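Local coordinates for protein endonuclease and methylase LlaGI (Lactococcus lactis, PDB 5FFJ) that probably recognises, methylates and cleaves DNA as a single-chain Type ISP restriction-modification enzyme with a helicase-like ATPase, at residues A1144-K1152 / A1346-Y1354; I1329-Y1339 / L1382-L1393. One frame throughout, in Å; residues are numbered along the deposited sequence.

Interaction 1: A1144-K1152 / A1346-Y1354; sequences AMYRPFTKK and AIEWIIDQY. With nucleotides of chain C.
Pro-1148 seats its CG squarely over the indole of Trp-1349, 3.4 Å from the centroid of the five-membered ring and 9° off its normal. This CH-pi contact sets the proline across the flat ring, with CD over the six-membered ring. A type II turn from Arg-1147 to Thr-1150 presents the proline, linking strands 1141-1147 and 1150-1155; at the classic beta bulge beside it, Tyr-1146 N and Arg-1147 N share Thr-1150 O. Phe-1149, next in the turn, reaches the start of helix 1346-1353, its CE2 3.4 Å from Ala-1346 CB. At the helix end Gln-1353 crosses both Thr-1150 and Arg-1147; folded back at chi2 (-61°), it brings CD to 3.5 Å from Arg-1147 CG, while NE2 bonds to Asp-1352 OD2. Tyr-1354 OH gives a weak 3.4 Å hydrogen bond to Phe-1149 O, which lies at the edge of its ring. The indole NE1 is taken by Val-1341 O. Replacing Trp-1349 with an alanine would probably open a gap under Pro-1148 and beside Arg-1147 CD, and leave Val-1341 O without the indole N-H. Arg-1147 lays its guanidinium against one face of the Tyr-1146 ring, and NE bonds to Tyr-1146 O at 2.7 Å. NH2 forms a salt bridge to Asp-1202, and NH1 donates to phosphate OP2 of DG15 of chain C. Apolar packing behind the arginine and the polar grip around it thus hold a positive group against the DNA backbone, consistent with docking of the specificity domain.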
loop_
_atom_site.group_PDB
_atom_site.type_symbol
_atom_site.label_atom_id
_atom_site.label_comp_id
_atom_site.label_asym_id
_atom_site.label_seq_id
_atom_site.Cartn_x
_atom_site.Cartn_y
_atom_site.Cartn_z
ATOM N N ALA A 1144 -4.423 20.317 27.220
ATOM C CA ALA A 1144 -3.038 20.134 26.815
ATOM C C ALA A 1144 -2.760 20.837 25.491
ATOM O O ALA A 1144 -3.658 20.999 24.666
ATOM C CB ALA A 1144 -2.717 18.652 26.703
ATOM N N MET A 1145 -1.514 21.265 25.305
ATOM C CA MET A 1145 -1.063 21.787 24.021
ATOM C C MET A 1145 -0.799 20.646 23.053
ATOM O O MET A 1145 0.189 19.925 23.188
ATOM C CB MET A 1145 0.206 22.624 24.183
ATOM C CG MET A 1145 -0.039 24.098 24.449
ATOM S SD MET A 1145 -0.886 24.912 23.081
ATOM C CE MET A 1145 -0.905 26.608 23.646
ATOM N N TYR A 1146 -1.684 20.487 22.077
ATOM C CA TYR A 1146 -1.532 19.450 21.069
ATOM C C TYR A 1146 -0.607 19.932 19.955
ATOM O O TYR A 1146 0.256 19.192 19.484
ATOM C CB TYR A 1146 -2.899 19.057 20.512
ATOM C CG TYR A 1146 -2.868 17.883 19.567
ATOM C CD1 TYR A 1146 -2.543 16.612 20.022
ATOM C CD2 TYR A 1146 -3.180 18.040 18.224
ATOM C CE1 TYR A 1146 -2.520 15.533 19.162
ATOM C CE2 TYR A 1146 -3.159 16.968 17.359
ATOM C CZ TYR A 1146 -2.829 15.717 17.832
ATOM O OH TYR A 1146 -2.807 14.646 16.973
ATOM N N ARG A 1147 -0.796 21.185 19.549
ATOM C CA ARG A 1147 0.014 21.808 18.511
ATOM C C ARG A 1147 0.242 23.267 18.896
ATOM O O ARG A 1147 -0.437 23.777 19.785
ATOM C CB ARG A 1147 -0.677 21.686 17.151
ATOM C CG ARG A 1147 -0.820 20.263 16.650
ATOM C CD ARG A 1147 0.520 19.584 16.424
ATOM N NE ARG A 1147 0.530 18.231 16.980
ATOM C CZ ARG A 1147 0.262 17.126 16.290
ATOM N NH1 ARG A 1147 -0.033 17.184 14.996
ATOM N NH2 ARG A 1147 0.296 15.951 16.897
ATOM N N PRO A 1148 1.203 23.944 18.247
ATOM C CA PRO A 1148 1.473 25.301 18.737
ATOM C C PRO A 1148 0.254 26.220 18.605
ATOM O O PRO A 1148 -0.359 26.280 17.540
ATOM C CB PRO A 1148 2.638 25.780 17.859
ATOM C CG PRO A 1148 2.670 24.879 16.694
ATOM C CD PRO A 1148 2.019 23.592 17.071
ATOM N N PHE A 1149 -0.105 26.879 19.708
ATOM C CA PHE A 1149 -1.276 27.760 19.791
ATOM C C PHE A 1149 -2.590 26.987 19.637
ATOM O O PHE A 1149 -3.666 27.585 19.559
ATOM C CB PHE A 1149 -1.192 28.873 18.744
ATOM C CG PHE A 1149 0.119 29.604 18.750
ATOM C CD1 PHE A 1149 0.436 30.467 19.783
ATOM C CD2 PHE A 1149 1.034 29.427 17.727
ATOM C CE1 PHE A 1149 1.640 31.139 19.798
ATOM C CE2 PHE A 1149 2.240 30.098 17.736
ATOM C CZ PHE A 1149 2.543 30.955 18.773
ATOM N N THR A 1150 -2.490 25.659 19.614
ATOM C CA THR A 1150 -3.657 24.781 19.568
ATOM C C THR A 1150 -3.691 23.891 20.803
ATOM O O THR A 1150 -2.870 22.981 20.942
ATOM C CB THR A 1150 -3.658 23.885 18.314
ATOM O OG1 THR A 1150 -3.393 24.679 17.151
ATOM C CG2 THR A 1150 -5.000 23.160 18.163
ATOM N N LYS A 1151 -4.633 24.166 21.701
ATOM C CA LYS A 1151 -4.817 23.345 22.889
ATOM C C LYS A 1151 -6.133 22.573 22.805
ATOM O O LYS A 1151 -7.210 23.151 22.654
ATOM C CB LYS A 1151 -4.756 24.203 24.163
ATOM C CG LYS A 1151 -5.902 25.180 24.383
ATOM C CD LYS A 1151 -5.612 26.051 25.600
ATOM C CE LYS A 1151 -6.738 27.024 25.900
ATOM N NZ LYS A 1151 -6.275 28.129 26.784
ATOM N N LYS A 1152 -6.008 21.249 22.867
ATOM C CA LYS A 1152 -7.137 20.332 22.843
ATOM C C LYS A 1152 -7.342 19.733 24.224
ATOM O O LYS A 1152 -6.522 19.926 25.122
ATOM C CB LYS A 1152 -6.901 19.206 21.835
ATOM C CG LYS A 1152 -7.002 19.607 20.376
ATOM C CD LYS A 1152 -6.760 18.401 19.474
ATOM C CE LYS A 1152 -7.239 18.643 18.054
ATOM N NZ LYS A 1152 -7.052 17.425 17.218
ATOM N N ALA A 1346 2.887 30.593 12.478
ATOM C CA ALA A 1346 1.905 30.466 13.554
ATOM C C ALA A 1346 0.489 30.610 13.017
ATOM O O ALA A 1346 -0.419 29.887 13.426
ATOM C CB ALA A 1346 2.171 31.510 14.640
ATOM N N ILE A 1347 0.308 31.548 12.095
ATOM C CA ILE A 1347 -0.998 31.788 11.500
ATOM C C ILE A 1347 -1.477 30.556 10.737
ATOM O O ILE A 1347 -2.658 30.209 10.778
ATOM C CB ILE A 1347 -0.961 33.010 10.561
ATOM C CG1 ILE A 1347 -0.663 34.275 11.370
ATOM C CG2 ILE A 1347 -2.286 33.168 9.823
ATOM C CD1 ILE A 1347 -0.272 35.470 10.537
ATOM N N GLU A 1348 -0.553 29.889 10.054
ATOM C CA GLU A 1348 -0.899 28.736 9.234
ATOM C C GLU A 1348 -1.254 27.528 10.099
ATOM O O GLU A 1348 -1.948 26.618 9.645
ATOM C CB GLU A 1348 0.253 28.387 8.289
ATOM C CG GLU A 1348 -0.180 28.088 6.859
ATOM C CD GLU A 1348 -0.736 29.305 6.139
ATOM O OE1 GLU A 1348 -0.218 30.420 6.355
ATOM O OE2 GLU A 1348 -1.696 29.144 5.355
ATOM N N TRP A 1349 -0.776 27.518 11.341
ATOM C CA TRP A 1349 -1.127 26.450 12.271
ATOM C C TRP A 1349 -2.604 26.531 12.620
ATOM O O TRP A 1349 -3.292 25.514 12.679
ATOM C CB TRP A 1349 -0.284 26.520 13.544
ATOM C CG TRP A 1349 1.037 25.829 13.433
ATOM C CD1 TRP A 1349 2.263 26.416 13.309
ATOM C CD2 TRP A 1349 1.265 24.417 13.429
ATOM N NE1 TRP A 1349 3.242 25.454 13.232
ATOM C CE2 TRP A 1349 2.655 24.219 13.304
ATOM C CE3 TRP A 1349 0.430 23.300 13.524
ATOM C CZ2 TRP A 1349 3.226 22.950 13.269
ATOM C CZ3 TRP A 1349 1.000 22.041 13.489
ATOM C CH2 TRP A 1349 2.383 21.877 13.362
ATOM N N ILE A 1350 -3.086 27.747 12.848
ATOM C CA ILE A 1350 -4.494 27.963 13.154
ATOM C C ILE A 1350 -5.356 27.513 11.973
ATOM O O ILE A 1350 -6.361 26.826 12.159
ATOM C CB ILE A 1350 -4.781 29.444 13.481
ATOM C CG1 ILE A 1350 -3.872 29.936 14.613
ATOM C CG2 ILE A 1350 -6.247 29.637 13.853
ATOM C CD1 ILE A 1350 -3.994 29.149 15.909
ATOM N N ILE A 1351 -4.953 27.894 10.764
ATOM C CA ILE A 1351 -5.640 27.453 9.552
ATOM C C ILE A 1351 -5.651 25.931 9.489
ATOM O O ILE A 1351 -6.689 25.316 9.239
ATOM C CB ILE A 1351 -4.971 28.009 8.276
ATOM C CG1 ILE A 1351 -5.057 29.536 8.251
ATOM C CG2 ILE A 1351 -5.638 27.436 7.024
ATOM C CD1 ILE A 1351 -4.366 30.182 7.075
ATOM N N ASP A 1352 -4.484 25.337 9.716
ATOM C CA ASP A 1352 -4.328 23.889 9.653
ATOM C C ASP A 1352 -5.110 23.170 10.747
ATOM O O ASP A 1352 -5.868 22.241 10.471
ATOM C CB ASP A 1352 -2.851 23.511 9.762
ATOM C CG ASP A 1352 -2.626 22.015 9.665
ATOM O OD1 ASP A 1352 -3.147 21.393 8.714
ATOM O OD2 ASP A 1352 -1.934 21.460 10.543
ATOM N N GLN A 1353 -4.913 23.600 11.990
ATOM C CA GLN A 1353 -5.466 22.902 13.145
ATOM C C GLN A 1353 -6.953 23.177 13.362
ATOM O O GLN A 1353 -7.740 22.245 13.541
ATOM C CB GLN A 1353 -4.680 23.277 14.403
ATOM C CG GLN A 1353 -3.295 22.665 14.445
ATOM C CD GLN A 1353 -3.348 21.155 14.444
ATOM O OE1 GLN A 1353 -3.961 20.545 15.320
ATOM N NE2 GLN A 1353 -2.722 20.541 13.448
ATOM N N TYR A 1354 -7.341 24.447 13.356
ATOM C CA TYR A 1354 -8.742 24.799 13.562
ATOM C C TYR A 1354 -9.502 24.620 12.259
ATOM O O TYR A 1354 -9.677 25.546 11.467
ATOM C CB TYR A 1354 -8.860 26.214 14.119
ATOM C CG TYR A 1354 -8.320 26.270 15.529
ATOM C CD1 TYR A 1354 -6.970 26.492 15.772
ATOM C CD2 TYR A 1354 -9.152 26.040 16.616
ATOM C CE1 TYR A 1354 -6.472 26.516 17.063
ATOM C CE2 TYR A 1354 -8.662 26.062 17.907
ATOM C CZ TYR A 1354 -7.323 26.298 18.126
ATOM O OH TYR A 1354 -6.835 26.321 19.413
ATOM P P DG C 15 -1.920 14.733 12.865
ATOM O OP1 DG C 15 -3.400 14.679 12.900
ATOM O OP2 DG C 15 -1.240 16.005 13.195
ATOM O "O5'" DG C 15 -1.299 13.597 13.807
ATOM C "C5'" DG C 15 -2.150 12.657 14.466
ATOM C "C4'" DG C 15 -1.655 11.240 14.256
ATOM O "O4'" DG C 15 -0.399 11.277 13.515
ATOM C "C3'" DG C 15 -1.363 10.464 15.541
ATOM O "O3'" DG C 15 -1.743 9.081 15.402
ATOM C "C2'" DG C 15 0.141 10.652 15.705
ATOM C "C1'" DG C 15 0.621 10.646 14.263
ATOM N N9 DG C 15 1.890 11.352 14.037
ATOM C C8 DG C 15 2.154 12.686 14.246
ATOM N N7 DG C 15 3.379 13.028 13.941
ATOM C C5 DG C 15 3.963 11.849 13.498
ATOM C C6 DG C 15 5.280 11.596 13.035
ATOM O O6 DG C 15 6.222 12.394 12.921
ATOM N N1 DG C 15 5.454 10.260 12.684
ATOM C C2 DG C 15 4.481 9.292 12.770
ATOM N N2 DG C 15 4.832 8.058 12.386
ATOM N N3 DG C 15 3.249 9.515 13.202
ATOM C C4 DG C 15 3.060 10.810 13.549
#

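Interaction 2: I1329-Y1339 / L1382-L1393; sequences IKNIPERAYEY and LLSVITVSMRTL
Met-1390 bends at chi2 and chi3 to bring its sulfur under the turn at Pro-1333 to Ala-1336, where SD lies 3.6 Å from Ala-1336 CB and 3.5 Å from Arg-1335 CG. Here the backbones come nearest, with Ala-1336 CA 5.1 Å from Met-1390 CA, a spacing that the small alanine side chain allows. Beside it Tyr-1339, its CG anti to the backbone N (chi1 176°), sends its ring across the helix: Thr-1392 CB stands over one face, 13° off the normal, in a CH-pi contact. Ser-1389 OG comes to the ring edge, 3.3 Å from Tyr-1339 CD2. The segment 1329-1339 runs from a strand of a small antiparallel sheet, through this turn, along the long C-terminal helix 1377-1398, thus joining sheet and helix in the C-terminal specificity region of the enzyme. Toward the strand the packing is purely aliphatic: Ile-1332 lies roughly perpendicular to Ile-1386, their CD1 atoms 3.9 Å apart, and Ile-1329 meets Leu-1382 tip to tip. In contrast to this buried part, the solvent side lies at the Arg-1335 and Glu-1338 flank of the turn. There partly exposed Arg-1335 and Leu-1393 run antiparallel alongside each other, Leu-1393 CB lying over a face of the guanidinium, 3.8 Å from Arg-1335 NH2. Arg-1335 also faces exposed Glu-1338 in a long salt bridge, NH2 to OE1 3.8 Å, which ties down this exposed flank only weakly.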
loop_
_atom_site.group_PDB
_atom_site.type_symbol
_atom_site.label_atom_id
_atom_site.label_comp_id
_atom_site.label_asym_id
_atom_site.label_seq_id
_atom_site.Cartn_x
_atom_site.Cartn_y
_atom_site.Cartn_z
ATOM N N ILE A 1329 -11.008 38.077 6.370
ATOM C CA ILE A 1329 -10.039 38.955 7.014
ATOM C C ILE A 1329 -9.098 39.518 5.957
ATOM O O ILE A 1329 -8.507 38.759 5.193
ATOM C CB ILE A 1329 -9.224 38.209 8.093
ATOM C CG1 ILE A 1329 -10.155 37.549 9.111
ATOM C CG2 ILE A 1329 -8.271 39.159 8.799
ATOM C CD1 ILE A 1329 -10.600 36.153 8.734
ATOM N N LYS A 1330 -8.958 40.840 5.917
ATOM C CA LYS A 1330 -8.166 41.499 4.881
ATOM C C LYS A 1330 -7.076 42.391 5.470
ATOM O O LYS A 1330 -7.114 42.736 6.651
ATOM C CB LYS A 1330 -9.078 42.321 3.965
ATOM C CG LYS A 1330 -9.947 41.466 3.052
ATOM C CD LYS A 1330 -10.918 42.298 2.227
ATOM C CE LYS A 1330 -11.472 41.491 1.058
ATOM N NZ LYS A 1330 -12.869 41.869 0.706
ATOM N N ASN A 1331 -6.108 42.748 4.629
ATOM C CA ASN A 1331 -5.001 43.625 5.005
ATOM C C ASN A 1331 -4.100 43.030 6.086
ATOM O O ASN A 1331 -3.598 43.749 6.949
ATOM C CB ASN A 1331 -5.533 44.983 5.471
ATOM C CG ASN A 1331 -6.463 45.620 4.461
ATOM O OD1 ASN A 1331 -6.442 45.275 3.278
ATOM N ND2 ASN A 1331 -7.282 46.560 4.920
ATOM N N ILE A 1332 -3.886 41.720 6.029
ATOM C CA ILE A 1332 -2.962 41.060 6.945
ATOM C C ILE A 1332 -1.522 41.355 6.530
ATOM O O ILE A 1332 -1.170 41.161 5.366
ATOM C CB ILE A 1332 -3.178 39.536 6.970
ATOM C CG1 ILE A 1332 -4.601 39.210 7.429
ATOM C CG2 ILE A 1332 -2.143 38.866 7.881
ATOM C CD1 ILE A 1332 -4.962 37.740 7.332
ATOM N N PRO A 1333 -0.681 41.823 7.470
ATOM C CA PRO A 1333 0.724 42.050 7.106
ATOM C C PRO A 1333 1.417 40.757 6.684
ATOM O O PRO A 1333 1.379 39.768 7.416
ATOM C CB PRO A 1333 1.346 42.611 8.392
ATOM C CG PRO A 1333 0.202 43.133 9.185
ATOM C CD PRO A 1333 -0.962 42.243 8.854
ATOM N N GLU A 1334 2.042 40.770 5.513
ATOM C CA GLU A 1334 2.637 39.563 4.958
ATOM C C GLU A 1334 3.856 39.099 5.754
ATOM O O GLU A 1334 4.251 37.937 5.661
ATOM C CB GLU A 1334 3.026 39.792 3.496
ATOM C CG GLU A 1334 1.836 40.021 2.573
ATOM C CD GLU A 1334 2.248 40.353 1.151
ATOM O OE1 GLU A 1334 1.356 40.457 0.282
ATOM O OE2 GLU A 1334 3.461 40.508 0.901
ATOM N N ARG A 1335 4.448 39.994 6.540
ATOM C CA ARG A 1335 5.647 39.641 7.295
ATOM C C ARG A 1335 5.308 38.818 8.536
ATOM O O ARG A 1335 6.185 38.194 9.132
ATOM C CB ARG A 1335 6.431 40.898 7.696
ATOM C CG ARG A 1335 5.921 41.618 8.945
ATOM C CD ARG A 1335 6.961 42.575 9.511
ATOM N NE ARG A 1335 8.204 41.889 9.862
ATOM C CZ ARG A 1335 8.959 42.170 10.922
ATOM N NH1 ARG A 1335 8.614 43.134 11.768
ATOM N NH2 ARG A 1335 10.069 41.478 11.140
ATOM N N ALA A 1336 4.038 38.831 8.931
ATOM C CA ALA A 1336 3.595 38.078 10.100
ATOM C C ALA A 1336 3.832 36.582 9.906
ATOM O O ALA A 1336 3.923 35.825 10.873
ATOM C CB ALA A 1336 2.127 38.347 10.378
ATOM N N TYR A 1337 3.934 36.164 8.649
ATOM C CA TYR A 1337 4.152 34.762 8.319
ATOM C C TYR A 1337 5.621 34.372 8.464
ATOM O O TYR A 1337 5.991 33.219 8.234
ATOM C CB TYR A 1337 3.668 34.480 6.898
ATOM C CG TYR A 1337 2.179 34.675 6.717
ATOM C CD1 TYR A 1337 1.632 35.947 6.606
ATOM C CD2 TYR A 1337 1.321 33.587 6.654
ATOM C CE1 TYR A 1337 0.271 36.127 6.445
ATOM C CE2 TYR A 1337 -0.038 33.757 6.489
ATOM C CZ TYR A 1337 -0.559 35.027 6.383
ATOM O OH TYR A 1337 -1.914 35.199 6.215
ATOM N N GLU A 1338 6.455 35.334 8.846
ATOM C CA GLU A 1338 7.869 35.064 9.082
ATOM C C GLU A 1338 8.068 34.382 10.432
ATOM O O GLU A 1338 9.023 33.631 10.616
ATOM C CB GLU A 1338 8.690 36.355 9.017
ATOM C CG GLU A 1338 8.732 36.989 7.636
ATOM C CD GLU A 1338 9.556 38.264 7.597
ATOM O OE1 GLU A 1338 10.185 38.600 8.622
ATOM O OE2 GLU A 1338 9.577 38.927 6.538
ATOM N N TYR A 1339 7.167 34.646 11.376
ATOM C CA TYR A 1339 7.224 33.976 12.672
ATOM C C TYR A 1339 6.823 32.520 12.512
ATOM O O TYR A 1339 5.663 32.214 12.236
ATOM C CB TYR A 1339 6.322 34.655 13.701
ATOM C CG TYR A 1339 6.289 33.917 15.023
ATOM C CD1 TYR A 1339 7.466 33.621 15.700
ATOM C CD2 TYR A 1339 5.088 33.510 15.590
ATOM C CE1 TYR A 1339 7.449 32.942 16.902
ATOM C CE2 TYR A 1339 5.062 32.830 16.798
ATOM C CZ TYR A 1339 6.247 32.550 17.447
ATOM O OH TYR A 1339 6.238 31.876 18.649
ATOM N N LEU A 1382 -7.345 33.558 15.861
ATOM C CA LEU A 1382 -6.644 33.837 14.612
ATOM C C LEU A 1382 -6.094 35.256 14.604
ATOM O O LEU A 1382 -4.898 35.468 14.402
ATOM C CB LEU A 1382 -7.573 33.635 13.413
ATOM C CG LEU A 1382 -7.064 34.189 12.079
ATOM C CD1 LEU A 1382 -5.831 33.431 11.615
ATOM C CD2 LEU A 1382 -8.156 34.143 11.029
ATOM N N LEU A 1383 -6.981 36.220 14.821
ATOM C CA LEU A 1383 -6.606 37.626 14.816
ATOM C C LEU A 1383 -5.472 37.893 15.799
ATOM O O LEU A 1383 -4.514 38.592 15.472
ATOM C CB LEU A 1383 -7.815 38.501 15.158
ATOM C CG LEU A 1383 -8.964 38.510 14.145
ATOM C CD1 LEU A 1383 -10.118 39.366 14.652
ATOM C CD2 LEU A 1383 -8.499 39.005 12.785
ATOM N N SER A 1384 -5.580 37.322 16.995
ATOM C CA SER A 1384 -4.573 37.520 18.034
ATOM C C SER A 1384 -3.224 36.958 17.609
ATOM O O SER A 1384 -2.194 37.608 17.783
ATOM C CB SER A 1384 -5.018 36.869 19.346
ATOM O OG SER A 1384 -6.185 37.489 19.859
ATOM N N VAL A 1385 -3.240 35.753 17.048
ATOM C CA VAL A 1385 -2.014 35.077 16.634
ATOM C C VAL A 1385 -1.246 35.888 15.586
ATOM O O VAL A 1385 -0.014 35.857 15.560
ATOM C CB VAL A 1385 -2.324 33.662 16.090
ATOM C CG1 VAL A 1385 -1.153 33.102 15.290
ATOM C CG2 VAL A 1385 -2.662 32.725 17.238
ATOM N N ILE A 1386 -1.966 36.611 14.730
ATOM C CA ILE A 1386 -1.320 37.485 13.755
ATOM C C ILE A 1386 -0.479 38.543 14.460
ATOM O O ILE A 1386 0.630 38.850 14.032
ATOM C CB ILE A 1386 -2.340 38.199 12.838
ATOM C CG1 ILE A 1386 -3.131 37.179 12.017
ATOM C CG2 ILE A 1386 -1.621 39.180 11.905
ATOM C CD1 ILE A 1386 -4.185 37.786 11.108
ATOM N N THR A 1387 -1.019 39.109 15.533
ATOM C CA THR A 1387 -0.344 40.194 16.238
ATOM C C THR A 1387 0.689 39.624 17.200
ATOM O O THR A 1387 1.675 40.285 17.524
ATOM C CB THR A 1387 -1.340 41.077 17.005
ATOM O OG1 THR A 1387 -1.648 40.476 18.268
ATOM C CG2 THR A 1387 -2.620 41.264 16.187
ATOM N N VAL A 1388 0.457 38.396 17.658
ATOM C CA VAL A 1388 1.478 37.656 18.388
ATOM C C VAL A 1388 2.687 37.464 17.482
ATOM O O VAL A 1388 3.828 37.649 17.904
ATOM C CB VAL A 1388 0.963 36.285 18.869
ATOM C CG1 VAL A 1388 2.122 35.396 19.329
ATOM C CG2 VAL A 1388 -0.047 36.458 19.992
ATOM N N SER A 1389 2.424 37.083 16.236
ATOM C CA SER A 1389 3.472 36.931 15.234
ATOM C C SER A 1389 4.238 38.236 15.013
ATOM O O SER A 1389 5.469 38.258 15.067
ATOM C CB SER A 1389 2.873 36.450 13.912
ATOM O OG SER A 1389 2.689 35.046 13.909
ATOM N N MET A 1390 3.507 39.317 14.760
ATOM C CA MET A 1390 4.123 40.619 14.526
ATOM C C MET A 1390 4.911 41.075 15.746
ATOM O O MET A 1390 6.025 41.588 15.625
ATOM C CB MET A 1390 3.063 41.664 14.177
ATOM C CG MET A 1390 2.371 41.426 12.849
ATOM S SD MET A 1390 3.479 41.563 11.435
ATOM C CE MET A 1390 3.919 43.299 11.504
ATOM N N ARG A 1391 4.325 40.884 16.923
ATOM C CA ARG A 1391 4.950 41.326 18.163
ATOM C C ARG A 1391 6.203 40.516 18.485
ATOM O O ARG A 1391 7.190 41.067 18.972
ATOM C CB ARG A 1391 3.955 41.236 19.323
ATOM C CG ARG A 1391 4.523 41.643 20.678
ATOM C CD ARG A 1391 5.050 43.070 20.662
ATOM N NE ARG A 1391 5.603 43.466 21.953
ATOM C CZ ARG A 1391 6.353 44.547 22.144
ATOM N NH1 ARG A 1391 6.814 44.828 23.355
ATOM N NH2 ARG A 1391 6.649 45.344 21.127
ATOM N N THR A 1392 6.164 39.214 18.213
ATOM C CA THR A 1392 7.285 38.334 18.529
ATOM C C THR A 1392 8.526 38.736 17.741
ATOM O O THR A 1392 9.626 38.810 18.290
ATOM C CB THR A 1392 6.947 36.862 18.225
ATOM O OG1 THR A 1392 5.768 36.480 18.940
ATOM C CG2 THR A 1392 8.087 35.946 18.637
ATOM N N LEU A 1393 8.338 39.003 16.454
ATOM C CA LEU A 1393 9.442 39.376 15.580
ATOM C C LEU A 1393 10.073 40.684 16.044
ATOM O O LEU A 1393 11.296 40.825 16.038
ATOM C CB LEU A 1393 8.958 39.498 14.135
ATOM C CG LEU A 1393 8.333 38.225 13.558
ATOM C CD1 LEU A 1393 7.330 38.571 12.473
ATOM C CD2 LEU A 1393 9.411 37.303 13.017
#

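How the interactions relate
The two contacts interleave along the chain, 1329-1339 preceding 1346-1354 and 1382-1393 following it, and their centres lie 15 Å apart. Helix 1346-1353 of interaction 1 makes the link: on one side it takes the turn of interaction 1, while elsewhere on its surface Ile-1347 CD1 packs 3.6 Å from Ile-1386 CG1 of interaction 2. Ala-1346 is where they meet, its N probably hydrogen-bonded to Tyr-1339 O at 3.2 Å and its CB resting near Ser-1389 OG. Interaction 1 touches the DNA directly, at DG15 of chain C; the nearest atom of interaction 2 is about 11 Å from the nucleic acid, so it makes no direct contact with the DNA.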